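Local structure of taurine dioxygenase (Burkholderia xenovorans, 5KEU) at residues B[121-126]-B[222-227]; B[150-155]-B[269-274]; B[125-130]-B[175-180]; B[171-176]-B[226-231]. The protein probably acts as an iron(II)- and 2-oxoglutarate-dependent dioxygenase of the TauD/TfdA family, here crystallised with magnesium in its metal site. All coordinates share one frame; numbering follows the deposited sequence.

Contact 1: B[121-126]-B[222-227]; sequences GWHTDV and PSFLKS. With MG (magnesium ion), chain C.
W122 O meets P222 and S223 where the loop before strand 225-228 reaches the metal-binding segment 121-126. The polar link is thin: S223 N gives W122 O one weak hydrogen bond (2.9 Å, 128° at the hydrogen), and a water bridges G121 N to S223 OG. Van der Waals contact is wider. P222 rests its ring on the same carbonyl and brings CG to 3.9 Å from W122 CB. F224 reaches in alongside H123, its CE2 3.8 Å from H123 CB, while T124 O lies in the phenyl plane at its edge, 3.4 Å from CE2; S223 CB sits over the centre of one face. From 121-126, H123 NE2 (1.9 Å) and D125 OD1 (2.2 Å) bind the magnesium ion as the HXD part of the two-histidine, one-carboxylate motif of this family. H123 CG stands between its backbone N and carbonyl carbon (chi1 64°), and ND1 donates in the ring plane to G121 O at 2.9 Å, which, with the metal bond at NE2, fixes the rotation of the imidazole. H273 NE2 and N323 O complete the protein ligands. Strand 271-274 pairs with 122-123, while W244 and L240 of helix 233-247 pack on P222 and L225, respectively.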
loop_
_atom_site.group_PDB
_atom_site.type_symbol
_atom_site.label_atom_id
_atom_site.label_comp_id
_atom_site.label_asym_id
_atom_site.label_seq_id
_atom_site.Cartn_x
_atom_site.Cartn_y
_atom_site.Cartn_z
ATOM N N GLY B 121 -9.741 -7.537 4.492
ATOM C CA GLY B 121 -10.388 -6.498 3.735
ATOM C C GLY B 121 -10.137 -6.549 2.245
ATOM O O GLY B 121 -10.887 -5.925 1.485
ATOM N N TRP B 122 -9.114 -7.283 1.799
ATOM C CA TRP B 122 -8.879 -7.442 0.364
ATOM C C TRP B 122 -9.941 -8.338 -0.242
ATOM O O TRP B 122 -10.231 -9.409 0.299
ATOM C CB TRP B 122 -7.502 -8.045 0.112
ATOM C CG TRP B 122 -6.386 -7.072 0.286
ATOM C CD1 TRP B 122 -5.641 -6.843 1.426
ATOM C CD2 TRP B 122 -5.877 -6.185 -0.714
ATOM N NE1 TRP B 122 -4.695 -5.870 1.176
ATOM C CE2 TRP B 122 -4.820 -5.450 -0.126
ATOM C CE3 TRP B 122 -6.222 -5.928 -2.048
ATOM C CZ2 TRP B 122 -4.092 -4.500 -0.837
ATOM C CZ3 TRP B 122 -5.487 -4.978 -2.763
ATOM C CH2 TRP B 122 -4.443 -4.272 -2.148
ATOM N N HIS B 123 -10.508 -7.922 -1.374
ATOM C CA HIS B 123 -11.597 -8.717 -1.943
ATOM C C HIS B 123 -11.814 -8.377 -3.407
ATOM O O HIS B 123 -11.446 -7.301 -3.892
ATOM C CB HIS B 123 -12.918 -8.488 -1.200
ATOM C CG HIS B 123 -13.417 -7.085 -1.329
ATOM N ND1 HIS B 123 -12.808 -6.025 -0.695
ATOM C CD2 HIS B 123 -14.434 -6.559 -2.056
ATOM C CE1 HIS B 123 -13.437 -4.904 -1.010
ATOM N NE2 HIS B 123 -14.436 -5.201 -1.829
ATOM N N THR B 124 -12.447 -9.319 -4.095
ATOM C CA THR B 124 -12.984 -9.117 -5.430
ATOM C C THR B 124 -14.494 -9.041 -5.263
ATOM O O THR B 124 -15.067 -9.834 -4.517
ATOM C CB THR B 124 -12.564 -10.258 -6.349
ATOM O OG1 THR B 124 -11.113 -10.311 -6.396
ATOM C CG2 THR B 124 -13.056 -10.029 -7.747
ATOM N N ASP B 125 -15.131 -8.067 -5.899
ATOM C CA ASP B 125 -16.529 -7.792 -5.559
ATOM C C ASP B 125 -17.463 -8.939 -5.929
ATOM O O ASP B 125 -17.431 -9.449 -7.047
ATOM C CB ASP B 125 -16.993 -6.524 -6.247
ATOM C CG ASP B 125 -16.458 -5.280 -5.573
ATOM O OD1 ASP B 125 -16.168 -5.326 -4.340
ATOM O OD2 ASP B 125 -16.336 -4.267 -6.286
ATOM N N VAL B 126 -18.344 -9.294 -4.991
ATOM C CA VAL B 126 -19.457 -10.216 -5.192
ATOM C C VAL B 126 -19.028 -11.581 -5.701
ATOM O O VAL B 126 -19.772 -12.223 -6.451
ATOM C CB VAL B 126 -20.526 -9.638 -6.150
ATOM C CG1 VAL B 126 -21.901 -10.224 -5.812
ATOM C CG2 VAL B 126 -20.573 -8.127 -6.101
ATOM N N PRO B 222 -10.005 -12.505 -0.980
ATOM C CA PRO B 222 -9.783 -12.932 0.417
ATOM C C PRO B 222 -10.985 -12.758 1.350
ATOM O O PRO B 222 -11.177 -13.594 2.242
ATOM C CB PRO B 222 -8.574 -12.082 0.862
ATOM C CG PRO B 222 -7.801 -11.857 -0.420
ATOM C CD PRO B 222 -8.885 -11.710 -1.516
ATOM N N SER B 223 -11.818 -11.735 1.166
ATOM C CA SER B 223 -12.939 -11.568 2.094
ATOM C C SER B 223 -14.000 -12.651 1.938
ATOM O O SER B 223 -14.757 -12.905 2.883
ATOM C CB SER B 223 -13.609 -10.206 1.904
ATOM O OG SER B 223 -12.752 -9.161 2.299
ATOM N N PHE B 224 -14.102 -13.265 0.763
ATOM C CA PHE B 224 -15.223 -14.152 0.479
ATOM C C PHE B 224 -14.835 -15.604 0.251
ATOM O O PHE B 224 -15.667 -16.483 0.486
ATOM C CB PHE B 224 -15.994 -13.622 -0.737
ATOM C CG PHE B 224 -16.394 -12.179 -0.579
ATOM C CD1 PHE B 224 -17.015 -11.750 0.595
ATOM C CD2 PHE B 224 -16.091 -11.241 -1.550
ATOM C CE1 PHE B 224 -17.366 -10.416 0.778
ATOM C CE2 PHE B 224 -16.446 -9.910 -1.378
ATOM C CZ PHE B 224 -17.074 -9.493 -0.209
ATOM N N LEU B 225 -13.603 -15.886 -0.178
ATOM C CA LEU B 225 -13.190 -17.271 -0.364
ATOM C C LEU B 225 -12.970 -17.916 1.001
ATOM O O LEU B 225 -12.149 -17.443 1.797
ATOM C CB LEU B 225 -11.923 -17.326 -1.222
ATOM C CG LEU B 225 -11.212 -18.669 -1.384
ATOM C CD1 LEU B 225 -12.190 -19.741 -1.924
ATOM C CD2 LEU B 225 -10.004 -18.515 -2.311
ATOM N N LYS B 226 -13.717 -18.986 1.286
ATOM C CA LYS B 226 -13.721 -19.605 2.605
ATOM C C LYS B 226 -12.991 -20.937 2.665
ATOM O O LYS B 226 -12.427 -21.264 3.708
ATOM C CB LYS B 226 -15.163 -19.837 3.083
ATOM C CG LYS B 226 -16.017 -18.593 3.056
ATOM C CD LYS B 226 -15.389 -17.474 3.892
ATOM C CE LYS B 226 -16.346 -16.268 3.925
ATOM N NZ LYS B 226 -15.711 -15.084 4.574
ATOM N N SER B 227 -13.013 -21.730 1.596
ATOM C CA SER B 227 -12.406 -23.055 1.655
ATOM C C SER B 227 -12.036 -23.524 0.256
ATOM O O SER B 227 -12.665 -23.135 -0.733
ATOM C CB SER B 227 -13.342 -24.071 2.299
ATOM O OG SER B 227 -14.540 -24.173 1.545
HETATM MG MG MG C . -15.273 -3.925 -2.965
HETATM O O HOH W 1 -11.455 -9.716 4.745
HETATM O O HOH W 2 -16.397 -2.683 -4.013
HETATM O O HOH W 3 -14.798 -2.333 -1.696
#

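Contact 2: B[150-155]-B[269-274]; sequences TQWTNL and RATAHL. With MG (magnesium ion), chain C; FMT (formic acid), chain Z; FMT (formic acid), chain M.
W152 and H273 face each other as a non-hydrogen-bonded pair of two antiparallel strands in the smaller sheet of the double-stranded beta-helix, the cupin-type fold of this family. H273 begins with CB over one face of the indole, 3.7 Å from the centroid of its five-membered ring, a CH-pi contact; T150 CG2 shares that face. CG, between backbone N and carbonyl carbon (chi1 57°), is 4.2 Å from W152 NE1, and the imidazole, inclined 39° to the five-membered indole ring, leads away from 150-155. CD2 passes 3.8 Å from O1 of a formic acid molecule whose other oxygen is hydrogen-bonded by T150 OG1. CE1 lies beside D125 OD1. NE2, the tip, binds the magnesium ion at 2.1 Å, joining H123 and D125. Backbone bonds join Q151 to L274 in both directions; T153 N donates to A272 O, and A272 N weakly to T153 O. L155 N bonds A270 O, and L155 CD1 lies against A272 CB. N154 OD1 caps the following helix at L157 N. P250 of the second subunit packs on Q151 and L274. Q151 NE2 also gives O1 of another formic acid molecule a nearly straight bond, 3.0 Å long with 169° at the hydrogen.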
loop_
_atom_site.group_PDB
_atom_site.type_symbol
_atom_site.label_atom_id
_atom_site.label_comp_id
_atom_site.label_asym_id
_atom_site.label_seq_id
_atom_site.Cartn_x
_atom_site.Cartn_y
_atom_site.Cartn_z
ATOM N N THR B 150 -7.686 4.065 -1.653
ATOM C CA THR B 150 -8.065 2.710 -2.041
ATOM C C THR B 150 -6.844 2.041 -2.667
ATOM O O THR B 150 -5.999 2.714 -3.272
ATOM C CB THR B 150 -9.241 2.740 -3.036
ATOM O OG1 THR B 150 -10.298 3.556 -2.508
ATOM C CG2 THR B 150 -9.788 1.335 -3.337
ATOM N N GLN B 151 -6.737 0.722 -2.505
ATOM C CA GLN B 151 -5.657 -0.036 -3.128
ATOM C C GLN B 151 -6.223 -1.172 -3.975
ATOM O O GLN B 151 -7.278 -1.728 -3.664
ATOM C CB GLN B 151 -4.706 -0.628 -2.105
ATOM C CG GLN B 151 -4.127 0.413 -1.137
ATOM C CD GLN B 151 -2.898 -0.088 -0.418
ATOM O OE1 GLN B 151 -1.983 -0.623 -1.040
ATOM N NE2 GLN B 151 -2.853 0.115 0.900
ATOM N N TRP B 152 -5.479 -1.538 -5.025
ATOM C CA TRP B 152 -5.819 -2.671 -5.883
ATOM C C TRP B 152 -4.605 -3.575 -5.990
ATOM O O TRP B 152 -3.466 -3.098 -5.954
ATOM C CB TRP B 152 -6.216 -2.235 -7.321
ATOM C CG TRP B 152 -7.582 -1.601 -7.403
ATOM C CD1 TRP B 152 -8.740 -2.197 -7.829
ATOM C CD2 TRP B 152 -7.927 -0.252 -7.051
ATOM N NE1 TRP B 152 -9.795 -1.300 -7.754
ATOM C CE2 TRP B 152 -9.322 -0.102 -7.283
ATOM C CE3 TRP B 152 -7.204 0.838 -6.569
ATOM C CZ2 TRP B 152 -9.996 1.099 -7.050
ATOM C CZ3 TRP B 152 -7.887 2.041 -6.333
ATOM C CH2 TRP B 152 -9.257 2.161 -6.592
ATOM N N THR B 153 -4.843 -4.873 -6.186
ATOM C CA THR B 153 -3.741 -5.776 -6.469
ATOM C C THR B 153 -4.019 -6.538 -7.764
ATOM O O THR B 153 -5.175 -6.784 -8.132
ATOM C CB THR B 153 -3.493 -6.731 -5.302
ATOM O OG1 THR B 153 -2.303 -7.490 -5.557
ATOM C CG2 THR B 153 -4.698 -7.682 -5.087
ATOM N N ASN B 154 -2.941 -6.896 -8.449
ATOM C CA ASN B 154 -2.989 -7.526 -9.767
ATOM C C ASN B 154 -2.940 -9.039 -9.578
ATOM O O ASN B 154 -1.883 -9.608 -9.300
ATOM C CB ASN B 154 -1.825 -7.023 -10.622
ATOM C CG ASN B 154 -1.841 -7.594 -12.030
ATOM O OD1 ASN B 154 -2.436 -8.634 -12.282
ATOM N ND2 ASN B 154 -1.160 -6.921 -12.947
ATOM N N LEU B 155 -4.085 -9.696 -9.749
ATOM C CA LEU B 155 -4.181 -11.134 -9.516
ATOM C C LEU B 155 -3.754 -11.962 -10.729
ATOM O O LEU B 155 -3.496 -13.164 -10.586
ATOM C CB LEU B 155 -5.618 -11.501 -9.107
ATOM C CG LEU B 155 -6.102 -10.860 -7.798
ATOM C CD1 LEU B 155 -7.544 -11.234 -7.418
ATOM C CD2 LEU B 155 -5.177 -11.291 -6.666
ATOM N N ARG B 269 -12.264 -8.965 -12.946
ATOM C CA ARG B 269 -11.845 -10.304 -13.325
ATOM C C ARG B 269 -10.362 -10.538 -13.080
ATOM O O ARG B 269 -9.904 -11.683 -13.178
ATOM C CB ARG B 269 -12.176 -10.549 -14.799
ATOM C CG ARG B 269 -13.643 -10.293 -15.130
ATOM C CD ARG B 269 -13.866 -10.191 -16.647
ATOM N NE ARG B 269 -13.166 -9.029 -17.190
ATOM C CZ ARG B 269 -13.278 -8.597 -18.442
ATOM N NH1 ARG B 269 -14.096 -9.197 -19.301
ATOM N NH2 ARG B 269 -12.565 -7.548 -18.832
ATOM N N ALA B 270 -9.600 -9.482 -12.760
ATOM C CA ALA B 270 -8.154 -9.585 -12.670
ATOM C C ALA B 270 -7.592 -8.914 -11.422
ATOM O O ALA B 270 -6.367 -8.830 -11.289
ATOM C CB ALA B 270 -7.493 -8.972 -13.916
ATOM N N THR B 271 -8.442 -8.441 -10.512
ATOM C CA THR B 271 -7.982 -7.664 -9.370
ATOM C C THR B 271 -8.738 -8.054 -8.118
ATOM O O THR B 271 -9.823 -8.638 -8.170
ATOM C CB THR B 271 -8.181 -6.147 -9.560
ATOM O OG1 THR B 271 -9.580 -5.865 -9.744
ATOM C CG2 THR B 271 -7.381 -5.629 -10.747
ATOM N N ALA B 272 -8.146 -7.704 -6.987
ATOM C CA ALA B 272 -8.853 -7.502 -5.733
ATOM C C ALA B 272 -8.535 -6.087 -5.271
ATOM O O ALA B 272 -7.562 -5.478 -5.731
ATOM C CB ALA B 272 -8.439 -8.521 -4.653
ATOM N N HIS B 273 -9.359 -5.551 -4.371
ATOM C CA HIS B 273 -9.112 -4.202 -3.876
ATOM C C HIS B 273 -9.364 -4.135 -2.376
ATOM O O HIS B 273 -9.914 -5.052 -1.757
ATOM C CB HIS B 273 -9.950 -3.150 -4.618
ATOM C CG HIS B 273 -11.424 -3.416 -4.557
ATOM N ND1 HIS B 273 -12.050 -4.289 -5.420
ATOM C CD2 HIS B 273 -12.387 -2.951 -3.726
ATOM C CE1 HIS B 273 -13.335 -4.357 -5.121
ATOM N NE2 HIS B 273 -13.565 -3.560 -4.094
ATOM N N LEU B 274 -8.924 -3.023 -1.792
ATOM C CA LEU B 274 -8.903 -2.817 -0.351
ATOM C C LEU B 274 -9.521 -1.450 -0.085
ATOM O O LEU B 274 -8.936 -0.427 -0.460
ATOM C CB LEU B 274 -7.465 -2.877 0.187
ATOM C CG LEU B 274 -7.316 -2.590 1.691
ATOM C CD1 LEU B 274 -7.904 -3.713 2.558
ATOM C CD2 LEU B 274 -5.845 -2.306 2.068
HETATM MG MG MG C . -15.273 -3.925 -2.965
HETATM C C FMT Z . -13.597 1.525 -1.853
HETATM O O1 FMT Z . -13.595 0.476 -2.504
HETATM O O2 FMT Z . -12.644 2.304 -1.773
HETATM C C FMT M . -4.761 2.573 2.953
HETATM O O1 FMT M . -4.972 1.396 2.618
HETATM O O2 FMT M . -5.371 3.182 3.848
HETATM O O HOH W 2 -16.397 -2.683 -4.013
HETATM O O HOH W 3 -14.798 -2.333 -1.696
#

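Contact 3: B[125-130]-B[175-180]; sequences DVTAAL and GVHRFT. With MG (magnesium ion), chain C; FMT (formic acid), chain D.
T127 and H177 make the close part of this contact, where T127 OG1 and H177 ND1 share a hydrogen bond of 2.8 Å at the edge of the imidazole, near its plane. T127 OG1 sits between its backbone N and carbonyl carbon (chi1 60°) and is also hydrogen-bonded to S221 OG. H177 CB lies 3.2 Å from T127 O, so the histidine is pressed against the turn by its root as well as its ring. H204 meets the same imidazole edge-to-face. A128 extends the packing, with CB 3.5 Å from F179 CB. Here the chain is a type I beta turn, V126 to A129, closed by A129 N to V126 O at 3.0 Å; it follows directly on the metal ligand D125 and rests against strand 174-179 of the antiparallel sheet that also holds strands 200-209 and 225-228. Toward the end of that strand the contact slackens. F179 directs its ring away from the turn, toward the C-terminal residue N323 and A319 of helix 313-322, and R178 points its CB away, with V176 CG1 over one face of its guanidinium. At the exposed end T180 OG1 gives a 3.0 Å hydrogen bond to O1 of a formic acid molecule.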
loop_
_atom_site.group_PDB
_atom_site.type_symbol
_atom_site.label_atom_id
_atom_site.label_comp_id
_atom_site.label_asym_id
_atom_site.label_seq_id
_atom_site.Cartn_x
_atom_site.Cartn_y
_atom_site.Cartn_z
ATOM N N ASP B 125 -15.131 -8.067 -5.899
ATOM C CA ASP B 125 -16.529 -7.792 -5.559
ATOM C C ASP B 125 -17.463 -8.939 -5.929
ATOM O O ASP B 125 -17.431 -9.449 -7.047
ATOM C CB ASP B 125 -16.993 -6.524 -6.247
ATOM C CG ASP B 125 -16.458 -5.280 -5.573
ATOM O OD1 ASP B 125 -16.168 -5.326 -4.340
ATOM O OD2 ASP B 125 -16.336 -4.267 -6.286
ATOM N N VAL B 126 -18.344 -9.294 -4.991
ATOM C CA VAL B 126 -19.457 -10.216 -5.192
ATOM C C VAL B 126 -19.028 -11.581 -5.701
ATOM O O VAL B 126 -19.772 -12.223 -6.451
ATOM C CB VAL B 126 -20.526 -9.638 -6.150
ATOM C CG1 VAL B 126 -21.901 -10.224 -5.812
ATOM C CG2 VAL B 126 -20.573 -8.127 -6.101
ATOM N N THR B 127 -17.844 -12.054 -5.305
ATOM C CA THR B 127 -17.482 -13.387 -5.772
ATOM C C THR B 127 -18.268 -14.489 -5.074
ATOM O O THR B 127 -18.149 -15.649 -5.472
ATOM C CB THR B 127 -15.978 -13.657 -5.642
ATOM O OG1 THR B 127 -15.548 -13.547 -4.279
ATOM C CG2 THR B 127 -15.191 -12.698 -6.518
ATOM N N ALA B 128 -19.094 -14.166 -4.069
ATOM C CA ALA B 128 -20.014 -15.185 -3.571
ATOM C C ALA B 128 -21.104 -15.526 -4.579
ATOM O O ALA B 128 -21.795 -16.529 -4.387
ATOM C CB ALA B 128 -20.675 -14.754 -2.252
ATOM N N ALA B 129 -21.283 -14.721 -5.627
ATOM C CA ALA B 129 -22.336 -14.963 -6.604
ATOM C C ALA B 129 -21.805 -15.756 -7.793
ATOM O O ALA B 129 -20.605 -15.831 -8.039
ATOM C CB ALA B 129 -22.936 -13.656 -7.109
ATOM N N LEU B 130 -22.738 -16.326 -8.554
ATOM C CA LEU B 130 -22.353 -17.164 -9.684
ATOM C C LEU B 130 -21.637 -16.357 -10.759
ATOM O O LEU B 130 -20.675 -16.839 -11.367
ATOM C CB LEU B 130 -23.595 -17.847 -10.268
ATOM C CG LEU B 130 -23.299 -18.726 -11.498
ATOM C CD1 LEU B 130 -22.278 -19.823 -11.205
ATOM C CD2 LEU B 130 -24.609 -19.328 -12.040
ATOM N N GLY B 175 -12.740 -23.306 -5.232
ATOM C CA GLY B 175 -12.925 -22.673 -3.939
ATOM C C GLY B 175 -14.366 -22.247 -3.741
ATOM O O GLY B 175 -15.054 -21.877 -4.687
ATOM N N VAL B 176 -14.827 -22.337 -2.491
ATOM C CA VAL B 176 -16.185 -21.945 -2.122
ATOM C C VAL B 176 -16.148 -20.528 -1.566
ATOM O O VAL B 176 -15.447 -20.258 -0.585
ATOM C CB VAL B 176 -16.799 -22.908 -1.098
ATOM C CG1 VAL B 176 -18.201 -22.424 -0.717
ATOM C CG2 VAL B 176 -16.860 -24.308 -1.671
ATOM N N HIS B 177 -16.917 -19.637 -2.184
ATOM C CA HIS B 177 -17.045 -18.249 -1.761
ATOM C C HIS B 177 -18.409 -18.061 -1.121
ATOM O O HIS B 177 -19.412 -18.537 -1.663
ATOM C CB HIS B 177 -16.933 -17.292 -2.946
ATOM C CG HIS B 177 -15.635 -17.373 -3.692
ATOM N ND1 HIS B 177 -14.873 -16.255 -3.964
ATOM C CD2 HIS B 177 -14.981 -18.422 -4.251
ATOM C CE1 HIS B 177 -13.798 -16.615 -4.647
ATOM N NE2 HIS B 177 -13.843 -17.922 -4.840
ATOM N N ARG B 178 -18.458 -17.335 -0.001
ATOM C CA ARG B 178 -19.706 -17.161 0.742
ATOM C C ARG B 178 -19.853 -15.713 1.162
ATOM O O ARG B 178 -18.865 -15.034 1.455
ATOM C CB ARG B 178 -19.771 -18.008 2.021
ATOM C CG ARG B 178 -19.537 -19.494 1.828
ATOM C CD ARG B 178 -19.669 -20.224 3.161
ATOM N NE ARG B 178 -19.273 -21.622 3.033
ATOM C CZ ARG B 178 -20.137 -22.616 2.846
ATOM N NH1 ARG B 178 -21.438 -22.358 2.790
ATOM N NH2 ARG B 178 -19.697 -23.864 2.729
ATOM N N PHE B 179 -21.108 -15.274 1.232
ATOM C CA PHE B 179 -21.454 -13.952 1.735
ATOM C C PHE B 179 -22.803 -14.036 2.431
ATOM O O PHE B 179 -23.745 -14.624 1.888
ATOM C CB PHE B 179 -21.535 -12.921 0.617
ATOM C CG PHE B 179 -21.983 -11.569 1.086
ATOM C CD1 PHE B 179 -21.145 -10.787 1.869
ATOM C CD2 PHE B 179 -23.239 -11.085 0.757
ATOM C CE1 PHE B 179 -21.554 -9.535 2.305
ATOM C CE2 PHE B 179 -23.652 -9.835 1.188
ATOM C CZ PHE B 179 -22.805 -9.060 1.960
ATOM N N THR B 180 -22.893 -13.432 3.615
ATOM C CA THR B 180 -24.144 -13.363 4.367
ATOM C C THR B 180 -24.575 -11.909 4.449
ATOM O O THR B 180 -23.900 -11.107 5.114
ATOM C CB THR B 180 -23.981 -13.952 5.768
ATOM O OG1 THR B 180 -23.627 -15.335 5.665
ATOM C CG2 THR B 180 -25.283 -13.827 6.552
HETATM MG MG MG C . -15.273 -3.925 -2.965
HETATM C C FMT D . -20.230 -16.407 5.691
HETATM O O1 FMT D . -20.709 -15.377 5.217
HETATM O O2 FMT D . -19.098 -16.487 6.173
HETATM O O HOH W 2 -16.397 -2.683 -4.013
HETATM O O HOH W 3 -14.798 -2.333 -1.696
#

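Contact 4: B[171-176]-B[226-231]; sequences DGLRGV and KSIVGV. With FMT (formic acid), chain R.
V176 and S227 form a hydrogen-bonded antiparallel pair, and K226 also faces V176, which makes a classic beta bulge. Three backbone bonds hold the ladder. V176 N donates to S227 O at 2.9 Å and V176 O accepts from K226 N at 2.8 Å, gripping V176 at both ends of its backbone; past the non-hydrogen-bonded pair G175 and I228, V229 N donates to R174 O. A water accepts from R174 N and donates to V229 O, standing in for a second direct bond between these residues. Side-chain contacts lie on both faces. On one, V176 and V229 cross at about a right angle, CG2 to CG2 at 3.8 Å, with V229 CG2 also 3.9 Å from R174 CB; S227 OG lies 3.7 Å from V176 CB. On the other, L173 CD1 meets I228 CG2 at 4.1 Å. R174 carries its charge away from the pair: its chain folds at chi2 (-89°) and chi3 and leads the guanidinium to E203, the salt-bridge partner of NE, while NH1 bonds O1 of a formic acid molecule at 2.7 Å. Strand 200-209 pairs along the other edge of 174-179, and helix 233-247 packs against I228 through L239 and L240.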
loop_
_atom_site.group_PDB
_atom_site.type_symbol
_atom_site.label_atom_id
_atom_site.label_comp_id
_atom_site.label_asym_id
_atom_site.label_seq_id
_atom_site.Cartn_x
_atom_site.Cartn_y
_atom_site.Cartn_z
ATOM N N ASP B 171 -4.186 -24.607 -10.501
ATOM C CA ASP B 171 -4.970 -24.739 -11.731
ATOM C C ASP B 171 -6.123 -25.713 -11.539
ATOM O O ASP B 171 -7.193 -25.558 -12.145
ATOM C CB ASP B 171 -4.099 -25.251 -12.886
ATOM C CG ASP B 171 -3.253 -24.178 -13.550
ATOM O OD1 ASP B 171 -3.374 -22.974 -13.256
ATOM O OD2 ASP B 171 -2.438 -24.569 -14.408
ATOM N N GLY B 172 -5.897 -26.768 -10.754
ATOM C CA GLY B 172 -6.863 -27.842 -10.624
ATOM C C GLY B 172 -7.802 -27.699 -9.450
ATOM O O GLY B 172 -8.629 -28.586 -9.222
ATOM N N LEU B 173 -7.710 -26.605 -8.697
ATOM C CA LEU B 173 -8.461 -26.454 -7.457
ATOM C C LEU B 173 -9.674 -25.546 -7.637
ATOM O O LEU B 173 -9.686 -24.652 -8.484
ATOM C CB LEU B 173 -7.564 -25.887 -6.361
ATOM C CG LEU B 173 -6.387 -26.777 -5.940
ATOM C CD1 LEU B 173 -5.551 -26.061 -4.883
ATOM C CD2 LEU B 173 -6.883 -28.141 -5.441
ATOM N N ARG B 174 -10.700 -25.799 -6.824
ATOM C CA ARG B 174 -11.919 -25.001 -6.771
ATOM C C ARG B 174 -12.056 -24.443 -5.358
ATOM O O ARG B 174 -11.546 -25.037 -4.398
ATOM C CB ARG B 174 -13.143 -25.858 -7.131
ATOM C CG ARG B 174 -12.920 -26.720 -8.406
ATOM C CD ARG B 174 -13.327 -25.957 -9.638
ATOM N NE ARG B 174 -14.782 -25.841 -9.713
ATOM C CZ ARG B 174 -15.439 -25.246 -10.707
ATOM N NH1 ARG B 174 -14.774 -24.711 -11.726
ATOM N NH2 ARG B 174 -16.761 -25.189 -10.674
ATOM N N GLY B 175 -12.740 -23.306 -5.232
ATOM C CA GLY B 175 -12.925 -22.673 -3.939
ATOM C C GLY B 175 -14.366 -22.247 -3.741
ATOM O O GLY B 175 -15.054 -21.877 -4.687
ATOM N N VAL B 176 -14.827 -22.337 -2.491
ATOM C CA VAL B 176 -16.185 -21.945 -2.122
ATOM C C VAL B 176 -16.148 -20.528 -1.566
ATOM O O VAL B 176 -15.447 -20.258 -0.585
ATOM C CB VAL B 176 -16.799 -22.908 -1.098
ATOM C CG1 VAL B 176 -18.201 -22.424 -0.717
ATOM C CG2 VAL B 176 -16.860 -24.308 -1.671
ATOM N N LYS B 226 -13.717 -18.986 1.286
ATOM C CA LYS B 226 -13.721 -19.605 2.605
ATOM C C LYS B 226 -12.991 -20.937 2.665
ATOM O O LYS B 226 -12.427 -21.264 3.708
ATOM C CB LYS B 226 -15.163 -19.837 3.083
ATOM C CG LYS B 226 -16.017 -18.593 3.056
ATOM C CD LYS B 226 -15.389 -17.474 3.892
ATOM C CE LYS B 226 -16.346 -16.268 3.925
ATOM N NZ LYS B 226 -15.711 -15.084 4.574
ATOM N N SER B 227 -13.013 -21.730 1.596
ATOM C CA SER B 227 -12.406 -23.055 1.655
ATOM C C SER B 227 -12.036 -23.524 0.256
ATOM O O SER B 227 -12.665 -23.135 -0.733
ATOM C CB SER B 227 -13.342 -24.071 2.299
ATOM O OG SER B 227 -14.540 -24.173 1.545
ATOM N N ILE B 228 -11.032 -24.391 0.200
ATOM C CA ILE B 228 -10.647 -25.079 -1.032
ATOM C C ILE B 228 -11.368 -26.416 -1.069
ATOM O O ILE B 228 -11.331 -27.176 -0.090
ATOM C CB ILE B 228 -9.123 -25.258 -1.093
ATOM C CG1 ILE B 228 -8.460 -23.870 -1.155
ATOM C CG2 ILE B 228 -8.711 -26.146 -2.298
ATOM C CD1 ILE B 228 -6.917 -23.898 -1.073
ATOM N N VAL B 229 -12.045 -26.697 -2.188
ATOM C CA VAL B 229 -12.833 -27.920 -2.307
ATOM C C VAL B 229 -11.915 -29.136 -2.306
ATOM O O VAL B 229 -10.889 -29.163 -2.999
ATOM C CB VAL B 229 -13.673 -27.878 -3.592
ATOM C CG1 VAL B 229 -14.442 -29.195 -3.769
ATOM C CG2 VAL B 229 -14.603 -26.663 -3.564
ATOM N N GLY B 230 -12.292 -30.164 -1.550
ATOM C CA GLY B 230 -11.652 -31.454 -1.700
ATOM C C GLY B 230 -10.373 -31.651 -0.922
ATOM O O GLY B 230 -9.752 -32.714 -1.054
ATOM N N VAL B 231 -9.949 -30.674 -0.124
ATOM C CA VAL B 231 -8.806 -30.841 0.769
ATOM C C VAL B 231 -9.302 -30.754 2.214
ATOM O O VAL B 231 -10.441 -30.360 2.479
ATOM C CB VAL B 231 -7.694 -29.809 0.479
ATOM C CG1 VAL B 231 -7.323 -29.850 -1.033
ATOM C CG2 VAL B 231 -8.124 -28.383 0.868
HETATM C C FMT R . -11.218 -25.069 -12.324
HETATM O O1 FMT R . -12.336 -25.247 -12.818
HETATM O O2 FMT R . -10.680 -25.771 -11.458
HETATM O O HOH W 4 -10.580 -28.382 -5.574
#

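From the N terminus, 121-126 overlaps 125-130, so contacts 1 and 3 start from one stretch and share D125 and V126. Contact 3 closes the shorter loop, back to strand 174-179, and contact 1 the longer one, to 222-227. Contact 2 joins 150-155 to 269-274; its loop crosses those of both contacts 1 and 3, and contact 4 is nested inside it. Contact 4 pairs the strands that contacts 3 and 1 end on, sharing G175 and V176 with one and K226 and S227 with the other. Contacts 1 and 2 meet in the small sheet; contacts 1, 2 and 3 all reach the magnesium ion; contacts 1, 3 and 4 meet in the sheet of 174-179 and 225-228.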